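Long-range contacts in 7,8-dihydro-6-hydroxymethylpterin pyrophosphokinase-dihydropteroate synthase (Plasmodium falciparum, PDB 6JWS), which probably makes 7,8-dihydropteroate for folate biosynthesis in two steps, transferring pyrophosphate from ATP to 6-hydroxymethyl-7,8-dihydropterin and then joining the product to 4-aminobenzoate: residues 120-125 against 215-220; 209-214 against 316-321. The protein carries 1 engineered substitution. All coordinates share one frame; numbering follows the deposited sequence.

Contact 1: residues 120-125 against 215-220; sequences DNSILK and NDFTIF
Ser122 sits over one face of the Phe217 ring, its CB 3.5 Å from the ring centroid and only 7° off the ring normal, a CH-pi contact. With OG anti to the backbone N (chi1 -179°), the hydroxyl runs on across the same face, and OG comes within 3.4 Å of Phe217 CD2. The opposite face of the ring is met by CB of Asn215, set toward the rim, so the phenyl is sandwiched between a residue of its own segment and one from across the contact. At the ring edge, near its plane, Asp120 O approaches Phe217 CE1 at 3.9 Å. Further along, Ile219 pushes its CD1 up to Leu124 CB at 4.3 Å, a looser apolar contact, while its CG1 passes 3.7 Å from Lys125 O. No direct hydrogen bond joins the two segments. Instead a water bridges the backbones, donating to Lys125 O at 2.6 Å and accepting a longer bond from Phe220 N at 3.3 Å. Just beyond 120-125, the Glu126 carboxylate accepts from Thr218 N, and Val127 bonds to Thr218 backbone to backbone. The contact thus lays the loop between helices 108-114 and 129-148 along the run into strand 219-221, with Leu124 also touching Leu178 of helix 177-190 and Leu316 of strand 316-318, and Phe220 packing on helix 129-148.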
loop_
_atom_site.group_PDB
_atom_site.type_symbol
_atom_site.label_atom_id
_atom_site.label_comp_id
_atom_site.label_asym_id
_atom_site.label_seq_id
_atom_site.Cartn_x
_atom_site.Cartn_y
_atom_site.Cartn_z
ATOM N N ASP B 120 23.679 48.789 -9.891
ATOM C CA ASP B 120 24.927 49.489 -10.162
ATOM C C ASP B 120 25.861 48.603 -10.993
ATOM O O ASP B 120 25.838 47.377 -10.873
ATOM C CB ASP B 120 25.575 50.020 -8.876
ATOM C CG ASP B 120 24.859 51.213 -8.258
ATOM O OD1 ASP B 120 23.949 51.771 -8.913
ATOM O OD2 ASP B 120 25.208 51.575 -7.117
ATOM N N ASN B 121 26.680 49.243 -11.843
ATOM C CA ASN B 121 27.623 48.549 -12.710
ATOM C C ASN B 121 28.682 47.852 -11.860
ATOM O O ASN B 121 28.999 48.310 -10.766
ATOM C CB ASN B 121 28.233 49.485 -13.757
ATOM C CG ASN B 121 27.216 49.979 -14.764
ATOM O OD1 ASN B 121 26.418 49.205 -15.296
ATOM N ND2 ASN B 121 27.241 51.271 -15.039
ATOM N N SER B 122 29.205 46.731 -12.370
ATOM C CA SER B 122 30.215 45.955 -11.666
ATOM C C SER B 122 31.478 46.793 -11.480
ATOM O O SER B 122 31.918 47.462 -12.413
ATOM C CB SER B 122 30.517 44.677 -12.401
ATOM O OG SER B 122 31.483 43.908 -11.691
ATOM N N ILE B 123 32.062 46.755 -10.276
ATOM C CA ILE B 123 33.325 47.448 -10.102
ATOM C C ILE B 123 34.434 46.605 -10.725
ATOM O O ILE B 123 35.356 47.163 -11.308
ATOM C CB ILE B 123 33.625 47.875 -8.648
ATOM C CG1 ILE B 123 34.232 46.743 -7.821
ATOM C CG2 ILE B 123 32.410 48.497 -7.971
ATOM C CD1 ILE B 123 35.331 47.197 -6.895
ATOM N N LEU B 124 34.333 45.272 -10.624
ATOM C CA LEU B 124 35.266 44.409 -11.331
ATOM C C LEU B 124 34.932 44.441 -12.821
ATOM O O LEU B 124 33.819 44.797 -13.207
ATOM C CB LEU B 124 35.202 42.983 -10.779
ATOM C CG LEU B 124 35.773 42.778 -9.375
ATOM C CD1 LEU B 124 35.870 41.295 -9.041
ATOM C CD2 LEU B 124 37.135 43.437 -9.231
ATOM N N LYS B 125 35.918 44.090 -13.651
ATOM C CA LYS B 125 35.734 44.134 -15.093
ATOM C C LYS B 125 34.924 42.917 -15.529
ATOM O O LYS B 125 35.215 41.799 -15.111
ATOM C CB LYS B 125 37.093 44.199 -15.803
ATOM C CG LYS B 125 37.643 45.599 -16.058
ATOM C CD LYS B 125 39.160 45.664 -16.239
ATOM C CE LYS B 125 39.746 44.648 -17.201
ATOM N NZ LYS B 125 39.120 44.699 -18.546
ATOM N N ASN B 215 24.978 39.445 -8.030
ATOM C CA ASN B 215 24.166 40.322 -8.846
ATOM C C ASN B 215 24.028 39.677 -10.222
ATOM O O ASN B 215 24.028 38.444 -10.327
ATOM C CB ASN B 215 24.689 41.761 -8.802
ATOM C CG ASN B 215 24.611 42.346 -7.404
ATOM O OD1 ASN B 215 23.804 41.906 -6.579
ATOM N ND2 ASN B 215 25.460 43.323 -7.115
ATOM N N ASP B 216 23.938 40.523 -11.259
ATOM C CA ASP B 216 23.784 40.069 -12.631
ATOM C C ASP B 216 25.133 40.076 -13.352
ATOM O O ASP B 216 25.172 40.088 -14.577
ATOM C CB ASP B 216 22.779 40.954 -13.369
ATOM C CG ASP B 216 23.228 42.407 -13.436
ATOM O OD1 ASP B 216 24.271 42.739 -12.824
ATOM O OD2 ASP B 216 22.545 43.195 -14.109
ATOM N N PHE B 217 26.235 40.054 -12.593
ATOM C CA PHE B 217 27.565 40.206 -13.172
ATOM C C PHE B 217 27.956 38.968 -13.979
ATOM O O PHE B 217 27.606 37.838 -13.626
ATOM C CB PHE B 217 28.634 40.427 -12.094
ATOM C CG PHE B 217 28.485 41.661 -11.236
ATOM C CD1 PHE B 217 27.598 42.672 -11.572
ATOM C CD2 PHE B 217 29.264 41.822 -10.100
ATOM C CE1 PHE B 217 27.450 43.790 -10.765
ATOM C CE2 PHE B 217 29.120 42.944 -9.294
ATOM C CZ PHE B 217 28.215 43.926 -9.631
ATOM N N THR B 218 28.729 39.206 -15.044
ATOM C CA THR B 218 29.392 38.166 -15.811
ATOM C C THR B 218 30.889 38.460 -15.802
ATOM O O THR B 218 31.340 39.390 -16.467
ATOM C CB THR B 218 28.887 38.165 -17.259
ATOM O OG1 THR B 218 27.461 38.169 -17.291
ATOM C CG2 THR B 218 29.422 37.003 -18.067
ATOM N N ILE B 219 31.648 37.650 -15.058
ATOM C CA ILE B 219 33.057 37.902 -14.799
ATOM C C ILE B 219 33.852 36.624 -15.060
ATOM O O ILE B 219 33.403 35.538 -14.696
ATOM C CB ILE B 219 33.236 38.377 -13.342
ATOM C CG1 ILE B 219 32.727 39.807 -13.160
ATOM C CG2 ILE B 219 34.673 38.206 -12.865
ATOM C CD1 ILE B 219 32.205 40.092 -11.778
ATOM N N PHE B 220 35.029 36.773 -15.695
ATOM C CA PHE B 220 36.055 35.741 -15.719
ATOM C C PHE B 220 37.427 36.409 -15.653
ATOM O O PHE B 220 37.841 37.067 -16.604
ATOM C CB PHE B 220 35.906 34.805 -16.929
ATOM C CG PHE B 220 36.549 33.447 -16.751
ATOM C CD1 PHE B 220 37.912 33.267 -16.938
ATOM C CD2 PHE B 220 35.792 32.344 -16.366
ATOM C CE1 PHE B 220 38.499 32.019 -16.748
ATOM C CE2 PHE B 220 36.375 31.100 -16.175
ATOM C CZ PHE B 220 37.731 30.935 -16.369
HETATM O O HOH W 1 35.661 39.813 -16.683
#

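Contact 2: residues 209-214 against 316-321; sequences IDILFF and LSIPHV. With MG (magnesium ion), chain K; ATP (adenosine-5'-triphosphate), chain J.
Between Ile211 and Ser317 the adenine of ATP takes the place of direct backbone pairing: its N6 amino group donates to Ile211 O at 2.8 Å and to Ser317 O at 2.9 Å, bridging the two segments. Ile211 N gives a nearly straight bond to adenine N1 (176°), and Ser317 N reaches adenine N7 at 2.7 Å, so backbone groups read the Watson-Crick and Hoogsteen edges of the base. Beyond the base the two segments meet directly. His320 N donates to Leu212 O, which is also approached by Pro319 CA at 3.1 Å in a CA-H...O contact. Pro319 follows a cis peptide, and its CG packs on CE1 of Phe213. Ile318 spreads its branches over two residues: CD1 lies 3.6 Å from Ile211 CG2, and CG2 sits by the backbone N and CB of Phe214. His320 holds CG anti to its backbone N (chi1 -173°), which carries the imidazole past the Asp210 carboxylate, their planes 33° apart, toward the triphosphate. There ATP O1G lies at the ring edge, 3.0 Å from His320 NE2, while ND1 is engaged by Tyr322 N. Asp210 OD1 binds magnesium at 2.3 Å; Asp208, two ATP phosphate oxygens and a water complete the magnesium site. This is the nucleotide site of the pyrophosphokinase domain, with Asp208 and Asp210 forming its metal-binding DxD pair. Strand 208-214, an outermost strand of the six-stranded antiparallel sheet, pairs with strand 16-24, where a classic beta bulge puts Leu212 and Phe213 together opposite Val19. Helix 177-190 packs on Ile211 and Phe214, whereas Ser317 and Val321 lean on helix 129-148.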
loop_
_atom_site.group_PDB
_atom_site.type_symbol
_atom_site.label_atom_id
_atom_site.label_comp_id
_atom_site.label_asym_id
_atom_site.label_seq_id
_atom_site.Cartn_x
_atom_site.Cartn_y
_atom_site.Cartn_z
ATOM N N ILE B 209 33.242 26.387 -0.219
ATOM C CA ILE B 209 32.249 27.432 -0.393
ATOM C C ILE B 209 32.523 28.174 -1.700
ATOM O O ILE B 209 33.544 28.842 -1.823
ATOM C CB ILE B 209 32.255 28.393 0.812
ATOM C CG1 ILE B 209 32.118 27.653 2.147
ATOM C CG2 ILE B 209 31.202 29.477 0.631
ATOM C CD1 ILE B 209 32.270 28.536 3.373
ATOM N N ASP B 210 31.574 28.087 -2.643
ATOM C CA ASP B 210 31.714 28.628 -3.986
ATOM C C ASP B 210 30.763 29.796 -4.133
ATOM O O ASP B 210 29.750 29.828 -3.450
ATOM C CB ASP B 210 31.341 27.594 -5.048
ATOM C CG ASP B 210 32.324 26.443 -5.085
ATOM O OD1 ASP B 210 33.518 26.707 -4.875
ATOM O OD2 ASP B 210 31.888 25.293 -5.309
ATOM N N ILE B 211 31.100 30.746 -5.014
ATOM C CA ILE B 211 30.153 31.799 -5.324
ATOM C C ILE B 211 29.508 31.436 -6.649
ATOM O O ILE B 211 30.214 31.270 -7.630
ATOM C CB ILE B 211 30.816 33.184 -5.393
ATOM C CG1 ILE B 211 31.671 33.476 -4.156
ATOM C CG2 ILE B 211 29.765 34.261 -5.637
ATOM C CD1 ILE B 211 32.343 34.835 -4.201
ATOM N N LEU B 212 28.185 31.279 -6.661
ATOM C CA LEU B 212 27.521 30.853 -7.878
ATOM C C LEU B 212 27.092 32.087 -8.658
ATOM O O LEU B 212 27.213 32.141 -9.871
ATOM C CB LEU B 212 26.326 29.958 -7.530
ATOM C CG LEU B 212 26.648 28.662 -6.778
ATOM C CD1 LEU B 212 25.366 27.990 -6.279
ATOM C CD2 LEU B 212 27.468 27.698 -7.635
ATOM N N PHE B 213 26.538 33.069 -7.956
ATOM C CA PHE B 213 26.084 34.269 -8.621
ATOM C C PHE B 213 26.425 35.454 -7.734
ATOM O O PHE B 213 26.554 35.313 -6.522
ATOM C CB PHE B 213 24.573 34.235 -8.850
ATOM C CG PHE B 213 24.081 33.200 -9.830
ATOM C CD1 PHE B 213 24.327 33.335 -11.191
ATOM C CD2 PHE B 213 23.345 32.101 -9.393
ATOM C CE1 PHE B 213 23.853 32.387 -12.094
ATOM C CE2 PHE B 213 22.872 31.159 -10.297
ATOM C CZ PHE B 213 23.128 31.301 -11.647
ATOM N N PHE B 214 26.562 36.616 -8.365
ATOM C CA PHE B 214 26.769 37.867 -7.652
ATOM C C PHE B 214 26.129 38.964 -8.493
ATOM O O PHE B 214 26.639 39.327 -9.553
ATOM C CB PHE B 214 28.262 38.099 -7.404
ATOM C CG PHE B 214 28.572 39.152 -6.369
ATOM C CD1 PHE B 214 28.228 40.479 -6.573
ATOM C CD2 PHE B 214 29.228 38.812 -5.197
ATOM C CE1 PHE B 214 28.510 41.438 -5.612
ATOM C CE2 PHE B 214 29.515 39.775 -4.244
ATOM C CZ PHE B 214 29.162 41.086 -4.458
ATOM N N LEU B 316 38.656 34.018 -10.877
ATOM C CA LEU B 316 37.288 34.226 -10.444
ATOM C C LEU B 316 36.333 34.046 -11.619
ATOM O O LEU B 316 36.419 34.769 -12.608
ATOM C CB LEU B 316 37.135 35.627 -9.842
ATOM C CG LEU B 316 35.754 35.914 -9.247
ATOM C CD1 LEU B 316 35.479 35.007 -8.052
ATOM C CD2 LEU B 316 35.607 37.380 -8.861
ATOM N N SER B 317 35.381 33.116 -11.466
ATOM C CA SER B 317 34.343 32.933 -12.468
ATOM C C SER B 317 32.973 33.219 -11.855
ATOM O O SER B 317 32.541 32.523 -10.937
ATOM C CB SER B 317 34.403 31.545 -13.070
ATOM O OG SER B 317 33.479 31.439 -14.149
ATOM N N ILE B 318 32.297 34.247 -12.370
ATOM C CA ILE B 318 30.912 34.496 -12.015
ATOM C C ILE B 318 30.097 34.574 -13.297
ATOM O O ILE B 318 30.364 35.424 -14.137
ATOM C CB ILE B 318 30.734 35.780 -11.178
ATOM C CG1 ILE B 318 31.677 35.853 -9.973
ATOM C CG2 ILE B 318 29.269 35.963 -10.787
ATOM C CD1 ILE B 318 31.229 35.077 -8.770
ATOM N N PRO B 319 29.032 33.757 -13.470
ATOM C CA PRO B 319 28.686 32.684 -12.538
ATOM C C PRO B 319 29.767 31.616 -12.414
ATOM O O PRO B 319 30.638 31.495 -13.268
ATOM C CB PRO B 319 27.443 32.072 -13.194
ATOM C CG PRO B 319 26.827 33.218 -13.944
ATOM C CD PRO B 319 28.026 33.928 -14.531
ATOM N N HIS B 320 29.710 30.842 -11.329
ATOM C CA HIS B 320 30.627 29.729 -11.163
ATOM C C HIS B 320 30.630 28.881 -12.439
ATOM O O HIS B 320 29.619 28.771 -13.135
ATOM C CB HIS B 320 30.292 28.959 -9.884
ATOM C CG HIS B 320 31.269 27.898 -9.524
ATOM N ND1 HIS B 320 31.218 26.631 -10.076
ATOM C CD2 HIS B 320 32.303 27.892 -8.657
ATOM C CE1 HIS B 320 32.179 25.886 -9.557
ATOM N NE2 HIS B 320 32.857 26.632 -8.689
ATOM N N VAL B 321 31.800 28.310 -12.738
ATOM C CA VAL B 321 32.047 27.538 -13.951
ATOM C C VAL B 321 31.030 26.397 -14.034
ATOM O O VAL B 321 30.580 26.035 -15.117
ATOM C CB VAL B 321 33.503 27.010 -13.967
ATOM C CG1 VAL B 321 33.746 25.953 -15.029
ATOM C CG2 VAL B 321 34.521 28.130 -14.111
HETATM MG MG MG K . 35.111 25.047 -5.004
HETATM P PG ATP J . 35.820 25.594 -8.000
HETATM O O1G ATP J . 34.887 24.413 -8.195
HETATM O O2G ATP J . 36.056 26.377 -9.280
HETATM O O3G ATP J . 35.375 26.480 -6.854
HETATM P PB ATP J . 37.805 23.542 -7.061
HETATM O O1B ATP J . 39.252 23.430 -7.395
HETATM O O2B ATP J . 36.873 22.434 -7.444
HETATM O O3B ATP J . 37.267 24.952 -7.610
HETATM P PA ATP J . 38.032 24.993 -4.527
HETATM O O1A ATP J . 36.768 25.727 -4.199
HETATM O O2A ATP J . 38.876 24.499 -3.397
HETATM O O3A ATP J . 37.671 23.759 -5.484
HETATM O "O5'" ATP J . 38.936 25.886 -5.509
HETATM C "C5'" ATP J . 38.411 27.165 -5.950
HETATM C "C4'" ATP J . 39.300 27.725 -7.029
HETATM O "O4'" ATP J . 38.495 28.192 -8.145
HETATM C "C3'" ATP J . 40.154 28.925 -6.604
HETATM O "O3'" ATP J . 41.406 28.856 -7.276
HETATM C "C2'" ATP J . 39.267 30.109 -7.000
HETATM O "O2'" ATP J . 39.953 31.299 -7.315
HETATM C "C1'" ATP J . 38.611 29.594 -8.274
HETATM N N9 ATP J . 37.289 30.176 -8.513
HETATM C C8 ATP J . 36.871 30.769 -9.676
HETATM N N7 ATP J . 35.633 31.201 -9.606
HETATM C C5 ATP J . 35.210 30.842 -8.332
HETATM C C6 ATP J . 33.982 31.006 -7.664
HETATM N N6 ATP J . 32.932 31.605 -8.213
HETATM N N1 ATP J . 33.891 30.537 -6.393
HETATM C C2 ATP J . 34.962 29.941 -5.848
HETATM N N3 ATP J . 36.163 29.730 -6.387
HETATM C C4 ATP J . 36.224 30.212 -7.645
HETATM O O HOH W 2 33.726 23.549 -6.040
#

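The centres of contact 1 and contact 2 are 11 Å apart, both in the pyrophosphokinase part of the chain. Their segments alternate in sequence: 120-125, 209-214, 215-220, then 316-321. Strand 208-214 runs directly on toward strand 219-221, which pairs antiparallel with strand 316-318 in a small two-stranded sheet. Ile219 N lies 2.7 Å from Ile318 O, a probable hydrogen bond, so the two contacts meet through this pairing. The ATP-binding strands of contact 2 are therefore continued, by sequence on one side and by sheet pairing on the other, into the partly buried contact 1, where the Ile219 side chain is about 8 Å from the nucleotide, nearest atom to nearest atom.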